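Local coordinates for protein metallo-beta-lactamase (Serratia marcescens, PDB 6K4X) that probably hydrolyses the beta-lactam ring of antibiotics with a pair of zinc ions, as a subclass B3 metallo-beta-lactamase, and is here bound by a sulfanylbenzoate inhibitor, at residues L39-T44 / L69-H74; A173-A178 / A213-V218; V142-T147 / I155-Q160. One frame throughout, in Å; residues are numbered along the deposited sequence. Where two conformers were deposited one is given.

Interaction 1: residues L39-T44 / L69-H74. With ZN (zinc ion), chain B; D0U (4-azanyl-2-sulfanyl-benzoic acid), chain E.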
loop_
_atom_site.group_PDB
_atom_site.type_symbol
_atom_site.label_atom_id
_atom_site.label_comp_id
_atom_site.label_asym_id
_atom_site.label_seq_id
_atom_site.Cartn_x
_atom_site.Cartn_y
_atom_site.Cartn_z
ATOM N N LEU A 39 -1.846 -1.316 -10.882
ATOM C CA LEU A 39 -1.027 -0.409 -10.099
ATOM C C LEU A 39 -1.514 -0.429 -8.661
ATOM O O LEU A 39 -2.729 -0.330 -8.432
ATOM C CB LEU A 39 -1.148 1.001 -10.678
ATOM C CG LEU A 39 -0.434 2.109 -9.900
ATOM C CD1 LEU A 39 1.074 1.914 -9.932
ATOM C CD2 LEU A 39 -0.803 3.465 -10.463
ATOM N N VAL A 40 -0.582 -0.534 -7.714
ATOM C CA VAL A 40 -0.910 -0.436 -6.309
ATOM C C VAL A 40 -0.383 0.894 -5.788
ATOM O O VAL A 40 0.837 1.131 -5.813
ATOM C CB VAL A 40 -0.320 -1.597 -5.491
ATOM C CG1 VAL A 40 -0.793 -1.514 -4.052
ATOM C CG2 VAL A 40 -0.662 -2.933 -6.126
ATOM N N ASP A 41 -1.330 1.751 -5.399
ATOM C CA ASP A 41 -1.161 3.080 -4.813
ATOM C C ASP A 41 -0.728 4.113 -5.861
ATOM O O ASP A 41 -0.287 3.785 -6.961
ATOM C CB ASP A 41 -0.293 3.093 -3.558
ATOM C CG ASP A 41 -1.067 2.688 -2.323
ATOM O OD1 ASP A 41 -2.337 2.692 -2.359
ATOM O OD2 ASP A 41 -0.398 2.375 -1.316
ATOM N N GLY A 42 -0.895 5.391 -5.496
ATOM C CA GLY A 42 -0.602 6.504 -6.378
ATOM C C GLY A 42 0.462 7.457 -5.861
ATOM O O GLY A 42 0.867 8.364 -6.602
ATOM N N THR A 43 0.919 7.283 -4.617
ATOM C CA THR A 43 1.780 8.261 -3.934
ATOM C C THR A 43 1.009 9.576 -3.778
ATOM O O THR A 43 -0.200 9.557 -3.567
ATOM C CB THR A 43 3.190 8.380 -4.548
ATOM O OG1 THR A 43 3.263 9.272 -5.673
ATOM C CG2 THR A 43 3.750 7.020 -4.908
ATOM N N THR A 44 1.742 10.698 -3.768
ATOM C CA THR A 44 1.151 11.996 -3.541
ATOM C C THR A 44 0.636 12.569 -4.859
ATOM O O THR A 44 0.869 12.038 -5.943
ATOM C CB THR A 44 2.171 12.992 -2.987
ATOM O OG1 THR A 44 3.200 13.107 -3.979
ATOM C CG2 THR A 44 2.769 12.574 -1.664
ATOM N N LEU A 69 -5.152 -0.154 -7.145
ATOM C CA LEU A 69 -5.508 -0.679 -5.845
ATOM C C LEU A 69 -5.019 0.280 -4.776
ATOM O O LEU A 69 -3.857 0.663 -4.808
ATOM C CB LEU A 69 -4.867 -2.054 -5.655
ATOM C CG LEU A 69 -5.094 -3.047 -6.789
ATOM C CD1 LEU A 69 -4.497 -4.389 -6.428
ATOM C CD2 LEU A 69 -6.553 -3.171 -7.151
ATOM N N SER A 70 -5.866 0.602 -3.803
ATOM C CA SER A 70 -5.516 1.524 -2.731
ATOM C C SER A 70 -5.260 0.744 -1.448
ATOM O O SER A 70 -6.118 -0.048 -1.016
ATOM C CB SER A 70 -6.627 2.519 -2.534
ATOM O OG SER A 70 -6.382 3.365 -1.407
ATOM N N THR A 71 -4.128 1.007 -0.792
ATOM C CA THR A 71 -3.911 0.523 0.584
ATOM C C THR A 71 -4.810 1.307 1.551
ATOM O O THR A 71 -5.734 0.758 2.151
ATOM C CB THR A 71 -2.438 0.610 1.011
ATOM O OG1 THR A 71 -1.977 1.950 0.810
ATOM C CG2 THR A 71 -1.559 -0.386 0.282
ATOM N N HIS A 72 -4.542 2.607 1.708
ATOM C CA HIS A 72 -5.414 3.427 2.509
ATOM C C HIS A 72 -5.414 4.869 2.015
ATOM O O HIS A 72 -4.544 5.320 1.273
ATOM C CB HIS A 72 -5.105 3.334 4.015
ATOM C CG HIS A 72 -3.879 4.060 4.453
ATOM N ND1 HIS A 72 -2.654 3.465 4.519
ATOM C CD2 HIS A 72 -3.695 5.336 4.877
ATOM C CE1 HIS A 72 -1.769 4.330 4.989
ATOM N NE2 HIS A 72 -2.371 5.528 5.207
ATOM N N SER A 73 -6.434 5.592 2.487
ATOM C CA SER A 73 -6.869 6.866 1.930
ATOM C C SER A 73 -6.308 8.054 2.711
ATOM O O SER A 73 -7.073 8.879 3.225
ATOM C CB SER A 73 -8.369 6.869 1.908
ATOM O OG SER A 73 -8.911 6.475 3.165
ATOM N N HIS A 74 -4.966 8.149 2.745
ATOM C CA HIS A 74 -4.292 9.373 3.179
ATOM C C HIS A 74 -3.493 9.921 2.002
ATOM O O HIS A 74 -3.172 9.196 1.063
ATOM C CB HIS A 74 -3.358 9.132 4.365
ATOM C CG HIS A 74 -4.088 8.750 5.605
ATOM N ND1 HIS A 74 -3.532 8.015 6.608
ATOM C CD2 HIS A 74 -5.336 9.071 6.003
ATOM C CE1 HIS A 74 -4.430 7.878 7.559
ATOM N NE2 HIS A 74 -5.533 8.512 7.222
HETATM ZN ZN ZN B . -1.811 6.873 6.608
HETATM O O2 D0U E . 1.177 5.388 6.688
HETATM C C7 D0U E . 1.569 5.563 7.862
HETATM O O1 D0U E . 1.999 4.609 8.574
HETATM C C3 D0U E . 1.530 6.908 8.496
HETATM C C2 D0U E . 2.232 7.034 9.726
HETATM C C4 D0U E . 0.869 8.019 7.943
HETATM S S1 D0U E . 0.065 8.152 6.443
HETATM C C5 D0U E . 0.907 9.220 8.686
HETATM C C6 D0U E . 1.579 9.343 9.904
HETATM N N1 D0U E . 1.624 10.553 10.584
HETATM C C1 D0U E . 2.250 8.258 10.394
HETATM O O HOH W 1 -3.987 4.639 -1.403
#
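Asp41 OD1 is gripped twice, by the backbone N-H of Thr71 at 2.9 Å and by a water. The N-H bond is nearly straight, 168° at the hydrogen, and reaches OD1 from the syn side, somewhat out of the carboxylate plane. The other oxygen takes the hydroxyl: Thr71 OG1 donates to the syn lone pair of Asp41 OD2, 2.7 Å away. With both oxygens held by one residue, the carboxylate cannot easily turn about its CB-CG bond. Thr71 can bring N and OG1 to bear together because OG1 stands between its own backbone N and carbonyl carbon (chi1 54°), while CG2 lies against Asp41 OD2 at 3.4 Å. The water that donates to OD1 also donates to His72 O and accepts from Ser70 OG, tying the carboxylate to Ser70 and to the backbone of the zinc ligand His72. Upstream, the strands run parallel: Leu69 N donates to Leu39 O at 2.7 Å, Asp41 N to Leu69 O at 2.8 Å, and Val40 CG2 touches Leu69 CD1 on the face covered by Trp157. Beyond Thr71 the segment turns to the metal. His72 NE2 and His74 ND1 bind one zinc ion at 2.0 and 2.1 Å, with His150 and the inhibitor sulfur S1 completing the set; Asp174 holds His72 ND1 and Asp111 holds His74 NE2, second-shell bonds that would help fix the rotation of both rings. A strand-end loop carrying two histidines with one residue between them is the opening of the His-X-His-X-Asp-His zinc motif of the metallo-beta-lactamase fold.

Interaction 2: residues A173-A178 / A213-V218. With ZN (zinc ion), chain C; D0U (4-azanyl-2-sulfanyl-benzoic acid), chain E.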
loop_
_atom_site.group_PDB
_atom_site.type_symbol
_atom_site.label_atom_id
_atom_site.label_comp_id
_atom_site.label_asym_id
_atom_site.label_seq_id
_atom_site.Cartn_x
_atom_site.Cartn_y
_atom_site.Cartn_z
ATOM N N ALA A 173 2.083 -4.269 1.813
ATOM C CA ALA A 173 1.587 -4.175 3.186
ATOM C C ALA A 173 1.081 -2.759 3.477
ATOM O O ALA A 173 1.842 -1.792 3.405
ATOM C CB ALA A 173 2.678 -4.588 4.135
ATOM N N ASP A 174 -0.201 -2.663 3.814
ATOM C CA ASP A 174 -0.742 -1.413 4.295
ATOM C C ASP A 174 -0.078 -1.040 5.620
ATOM O O ASP A 174 0.507 -1.881 6.326
ATOM C CB ASP A 174 -2.246 -1.514 4.489
ATOM C CG ASP A 174 -2.927 -0.175 4.695
ATOM O OD1 ASP A 174 -2.331 0.835 4.329
ATOM O OD2 ASP A 174 -4.095 -0.204 5.155
ATOM N N SER A 175 -0.149 0.249 5.951
ATOM C CA SER A 175 0.279 0.778 7.250
ATOM C C SER A 175 -0.574 0.214 8.377
ATOM O O SER A 175 -1.793 0.199 8.310
ATOM C CB SER A 175 0.231 2.269 7.240
ATOM O OG SER A 175 1.024 2.758 6.178
ATOM N N LEU A 176 0.110 -0.176 9.461
ATOM C CA LEU A 176 -0.530 -0.721 10.654
ATOM C C LEU A 176 -0.271 0.172 11.869
ATOM O O LEU A 176 -0.236 -0.321 13.010
ATOM C CB LEU A 176 0.013 -2.120 10.915
ATOM C CG LEU A 176 -0.133 -3.118 9.774
ATOM C CD1 LEU A 176 0.446 -4.461 10.181
ATOM C CD2 LEU A 176 -1.580 -3.251 9.317
ATOM N N THR A 177 -0.064 1.472 11.636
ATOM C CA THR A 177 0.463 2.373 12.641
ATOM C C THR A 177 -0.655 3.094 13.400
ATOM O O THR A 177 -1.535 3.745 12.825
ATOM C CB THR A 177 1.386 3.383 11.971
ATOM O OG1 THR A 177 0.654 3.989 10.904
ATOM C CG2 THR A 177 2.658 2.741 11.468
ATOM N N ALA A 178 -0.531 3.077 14.720
ATOM C CA ALA A 178 -1.362 3.851 15.641
ATOM C C ALA A 178 -0.763 5.251 15.757
ATOM O O ALA A 178 0.323 5.469 16.346
ATOM C CB ALA A 178 -1.414 3.176 16.990
ATOM N N ALA A 213 6.348 -2.541 1.841
ATOM C CA ALA A 213 5.533 -1.744 2.758
ATOM C C ALA A 213 5.174 -0.407 2.118
ATOM O O ALA A 213 5.980 0.168 1.397
ATOM C CB ALA A 213 6.258 -1.535 4.055
ATOM N N ALA A 214 3.972 0.087 2.415
ATOM C CA ALA A 214 3.487 1.319 1.819
ATOM C C ALA A 214 4.485 2.468 2.043
ATOM O O ALA A 214 4.753 3.264 1.132
ATOM C CB ALA A 214 2.116 1.639 2.364
ATOM N N HIS A 215 5.024 2.586 3.259
ATOM C CA HIS A 215 6.249 3.342 3.505
ATOM C C HIS A 215 7.425 2.395 3.335
ATOM O O HIS A 215 7.617 1.489 4.145
ATOM C CB HIS A 215 6.244 3.965 4.912
ATOM C CG HIS A 215 5.278 5.098 5.023
ATOM N ND1 HIS A 215 5.597 6.388 4.613
ATOM C CD2 HIS A 215 3.977 5.142 5.393
ATOM C CE1 HIS A 215 4.540 7.160 4.741
ATOM N NE2 HIS A 215 3.525 6.432 5.228
ATOM N N PRO A 216 8.211 2.525 2.251
ATOM C CA PRO A 216 9.107 1.436 1.867
ATOM C C PRO A 216 10.183 1.091 2.900
ATOM O O PRO A 216 10.615 -0.063 3.014
ATOM C CB PRO A 216 9.702 1.907 0.529
ATOM C CG PRO A 216 9.485 3.402 0.518
ATOM C CD PRO A 216 8.185 3.618 1.267
ATOM N N GLU A 217 10.584 2.082 3.675
ATOM C CA GLU A 217 11.617 1.873 4.689
ATOM C C GLU A 217 11.116 0.976 5.828
ATOM O O GLU A 217 11.937 0.452 6.596
ATOM C CB GLU A 217 12.149 3.205 5.219
ATOM C CG GLU A 217 11.218 3.946 6.144
ATOM C CD GLU A 217 10.009 4.622 5.554
ATOM O OE1 GLU A 217 9.918 4.738 4.297
ATOM O OE2 GLU A 217 9.154 5.010 6.405
ATOM N N VAL A 218 9.805 0.776 5.961
ATOM C CA VAL A 218 9.289 -0.094 6.974
ATOM C C VAL A 218 9.886 -1.497 6.840
ATOM O O VAL A 218 10.129 -2.163 7.852
ATOM C CB VAL A 218 7.754 -0.098 6.955
ATOM C CG1 VAL A 218 7.153 -1.280 7.703
ATOM C CG2 VAL A 218 7.236 1.202 7.534
HETATM ZN ZN ZN C . 1.550 6.931 5.066
HETATM O O2 D0U E . 1.177 5.388 6.688
HETATM C C7 D0U E . 1.569 5.563 7.862
HETATM O O1 D0U E . 1.999 4.609 8.574
HETATM C C3 D0U E . 1.530 6.908 8.496
HETATM C C2 D0U E . 2.232 7.034 9.726
HETATM C C4 D0U E . 0.869 8.019 7.943
HETATM S S1 D0U E . 0.065 8.152 6.443
HETATM C C5 D0U E . 0.907 9.220 8.686
HETATM C C6 D0U E . 1.579 9.343 9.904
HETATM N N1 D0U E . 1.624 10.553 10.584
HETATM C C1 D0U E . 2.250 8.258 10.394
HETATM O O HOH W 2 3.621 1.462 5.697
#
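Ala214 N donates to Ala173 O at 3.0 Å, the direct hydrogen bond between the two segments, and it continues the parallel pairing of Ala173 with Ala213. Other direct hydrogen bonds hold the inhibitor from segment 173-178. Ser175 OG donates to O2 over 2.7 Å, and Thr177 OG1 to O1 over 2.8 Å, so each carboxylate oxygen has its own hydroxyl, while O2 is shared between hydroxyl and metal. Such a grip would probably favour a charged carboxylate.

Water supplies another bridge: one molecule donates to Ser175 OG and accepts from His215 N at 3.0 Å, linking the inhibitor-binding serine to the residue that carries the metal ligand.

Metal bonds come from His215, whose NE2 binds the second zinc ion at 2.0 Å; Asp76 and His77 complete the protein ligands. Inhibitor atoms O2 and S1 take two further positions, so carboxylate and sulfur together form a chelate. Inhibitor O2 and Ser175 OG both lie near the plane of the His215 ring, at its edge.

Van der Waals contact is slight: Ala214 CB lies 3.6 Å from Ala173 O and 4.1 Å from Ser175 OG.

Both loops spring from neighbouring parallel strands, 166-173 and 210-213, at the edge of the five-stranded sheet. Ile245 of helix 241-260 packs on Ala173, Leu176 and Val218, helix 190-205 receives Leu176 and Ala178, and His77 of helix 75-78 touches Ser175 and Ala214.

Interaction 3: residues V142-T147 / I155-Q160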
loop_
_atom_site.group_PDB
_atom_site.type_symbol
_atom_site.label_atom_id
_atom_site.label_comp_id
_atom_site.label_asym_id
_atom_site.label_seq_id
_atom_site.Cartn_x
_atom_site.Cartn_y
_atom_site.Cartn_z
ATOM N N VAL A 142 -4.845 -10.825 -7.722
ATOM C CA VAL A 142 -4.441 -10.106 -6.529
ATOM C C VAL A 142 -5.538 -10.264 -5.475
ATOM O O VAL A 142 -6.713 -9.995 -5.757
ATOM C CB VAL A 142 -4.195 -8.620 -6.821
ATOM C CG1 VAL A 142 -3.886 -7.887 -5.537
ATOM C CG2 VAL A 142 -3.102 -8.417 -7.845
ATOM N N LYS A 143 -5.167 -10.664 -4.259
ATOM C CA LYS A 143 -6.146 -10.850 -3.195
ATOM C C LYS A 143 -6.127 -9.635 -2.262
ATOM O O LYS A 143 -5.059 -9.108 -1.934
ATOM C CB LYS A 143 -5.847 -12.126 -2.410
ATOM C CG LYS A 143 -6.772 -12.389 -1.235
ATOM C CD LYS A 143 -6.645 -13.776 -0.656
ATOM C CE LYS A 143 -7.003 -14.876 -1.631
ATOM N NZ LYS A 143 -6.791 -16.206 -1.019
ATOM N N ALA A 144 -7.324 -9.200 -1.861
ATOM C CA ALA A 144 -7.517 -8.153 -0.873
ATOM C C ALA A 144 -7.589 -8.781 0.511
ATOM O O ALA A 144 -8.350 -9.716 0.732
ATOM C CB ALA A 144 -8.798 -7.416 -1.177
ATOM N N HIS A 145 -6.852 -8.224 1.460
ATOM C CA HIS A 145 -6.933 -8.594 2.874
ATOM C C HIS A 145 -7.276 -7.354 3.685
ATOM O O HIS A 145 -6.532 -6.385 3.683
ATOM C CB HIS A 145 -5.619 -9.174 3.395
ATOM C CG HIS A 145 -5.152 -10.340 2.608
ATOM N ND1 HIS A 145 -5.315 -11.638 3.039
ATOM C CD2 HIS A 145 -4.464 -10.395 1.447
ATOM C CE1 HIS A 145 -4.772 -12.445 2.145
ATOM N NE2 HIS A 145 -4.253 -11.710 1.164
ATOM N N ALA A 146 -8.414 -7.384 4.369
ATOM C CA ALA A 146 -8.775 -6.265 5.225
ATOM C C ALA A 146 -7.746 -6.142 6.339
ATOM O O ALA A 146 -7.534 -7.072 7.124
ATOM C CB ALA A 146 -10.161 -6.440 5.785
ATOM N N THR A 147 -7.138 -4.962 6.429
ATOM C CA THR A 147 -6.204 -4.643 7.501
ATOM C C THR A 147 -6.537 -3.273 8.061
ATOM O O THR A 147 -5.763 -2.329 7.913
ATOM C CB THR A 147 -4.732 -4.739 7.064
ATOM O OG1 THR A 147 -4.444 -3.896 5.941
ATOM C CG2 THR A 147 -4.351 -6.157 6.713
ATOM N N ILE A 155 -6.486 -1.934 3.165
ATOM C CA ILE A 155 -6.332 -3.211 2.520
ATOM C C ILE A 155 -4.850 -3.461 2.289
ATOM O O ILE A 155 -4.119 -2.595 1.788
ATOM C CB ILE A 155 -7.086 -3.282 1.179
ATOM C CG1 ILE A 155 -8.595 -3.087 1.344
ATOM C CG2 ILE A 155 -6.768 -4.582 0.452
ATOM C CD1 ILE A 155 -9.335 -4.225 2.000
ATOM N N THR A 156 -4.425 -4.684 2.617
ATOM C CA THR A 156 -3.138 -5.257 2.252
ATOM C C THR A 156 -3.359 -6.223 1.089
ATOM O O THR A 156 -4.305 -7.012 1.121
ATOM C CB THR A 156 -2.531 -5.951 3.474
ATOM O OG1 THR A 156 -2.153 -4.964 4.430
ATOM C CG2 THR A 156 -1.349 -6.832 3.182
ATOM N N TRP A 157 -2.551 -6.113 0.041
ATOM C CA TRP A 157 -2.798 -6.785 -1.230
ATOM C C TRP A 157 -1.733 -7.850 -1.447
ATOM O O TRP A 157 -0.541 -7.577 -1.196
ATOM C CB TRP A 157 -2.769 -5.766 -2.368
ATOM C CG TRP A 157 -3.758 -4.654 -2.245
ATOM C CD1 TRP A 157 -3.515 -3.445 -1.671
ATOM C CD2 TRP A 157 -5.138 -4.623 -2.657
ATOM N NE1 TRP A 157 -4.603 -2.630 -1.755
ATOM C CE2 TRP A 157 -5.615 -3.328 -2.345
ATOM C CE3 TRP A 157 -6.003 -5.522 -3.288
ATOM C CZ2 TRP A 157 -6.898 -2.906 -2.646
ATOM C CZ3 TRP A 157 -7.271 -5.091 -3.601
ATOM C CH2 TRP A 157 -7.701 -3.812 -3.271
ATOM N N THR A 158 -2.110 -9.033 -1.948
ATOM C CA THR A 158 -1.137 -10.109 -2.130
ATOM C C THR A 158 -1.291 -10.773 -3.500
ATOM O O THR A 158 -2.359 -10.810 -4.097
ATOM C CB THR A 158 -1.249 -11.172 -1.034
ATOM O OG1 THR A 158 -2.530 -11.806 -1.090
ATOM C CG2 THR A 158 -1.062 -10.570 0.340
ATOM N N TRP A 159 -0.170 -11.280 -4.006
ATOM C CA TRP A 159 -0.153 -11.963 -5.272
ATOM C C TRP A 159 1.084 -12.843 -5.357
ATOM O O TRP A 159 1.900 -12.875 -4.437
ATOM C CB TRP A 159 -0.209 -10.966 -6.423
ATOM C CG TRP A 159 0.957 -10.026 -6.481
ATOM C CD1 TRP A 159 2.148 -10.217 -7.115
ATOM C CD2 TRP A 159 1.024 -8.715 -5.899
ATOM N NE1 TRP A 159 2.954 -9.122 -6.958
ATOM C CE2 TRP A 159 2.283 -8.176 -6.222
ATOM C CE3 TRP A 159 0.124 -7.937 -5.169
ATOM C CZ2 TRP A 159 2.655 -6.900 -5.816
ATOM C CZ3 TRP A 159 0.489 -6.679 -4.763
ATOM C CH2 TRP A 159 1.737 -6.166 -5.099
ATOM N N GLN A 160 1.210 -13.561 -6.469
ATOM C CA GLN A 160 2.379 -14.361 -6.731
ATOM C C GLN A 160 3.046 -13.871 -8.000
ATOM O O GLN A 160 2.354 -13.634 -8.984
ATOM C CB GLN A 160 2.009 -15.832 -6.888
ATOM C CG GLN A 160 1.384 -16.397 -5.626
ATOM C CD GLN A 160 1.509 -17.894 -5.512
ATOM O OE1 GLN A 160 2.066 -18.569 -6.383
ATOM N NE2 GLN A 160 1.002 -18.417 -4.408
#
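Trp157 meets Ala144 across the strands, Ala144 CB reaching CZ3 of the indole obliquely at 3.7 Å, while Ile155, two residues earlier on the tryptophan's own strand, covers one face with CG2, 3.3 Å above the plane over its centre. Val142 CG1 bridges the two indoles, 3.9 Å from Trp157 CE3 and 4.0 Å from Trp159 CE3. The imidazole of His145 belongs to the other side of the hairpin and is met at its edge, in plane, by Thr156 O and Thr158 OG1. His145 NE2 and Thr158 OG1 share a hydrogen bond of 2.8 Å; that hydroxyl sits between backbone N and carbonyl carbon (chi1 63°), a rotamer that turns it to the ring. At the strand's end Thr147 OG1 and Thr156 OG1 share a hydrogen bond of 2.9 Å. Backbone bonds join the antiparallel strands in two reciprocal pairs, Lys143 with Thr158 and His145 with Thr156. The chemistry thus divides by face: Val142, Trp157 and Trp159 give a largely apolar side toward the other sheet, its indole N-H groups met by Ser70 O (weakly) and Thr18 OG1, whereas polar cross-strand bonds brace the side carrying Thr156 and Thr158.

Overall arrangement
The three contacts show how an αβ/βα sandwich builds a metal site from strand ends. Interaction 1 comes first along the chain, on parallel strands 37-40 and 65-69 of the seven-stranded sheet; interaction 3 follows as a hairpin of the five-stranded sheet, and interaction 2 closes that sheet's other end with strands 166-173 and 210-213. Their centres lie 12 to 14 Å apart. Asp174 of interaction 2 touches both of the others. Thr71 O and Ile155 N also probably pair across the sheets. Interactions 1 and 2 face the same inhibitor, interaction 1 giving two of the protein ligands of one zinc ion and interaction 2 one ligand of the other.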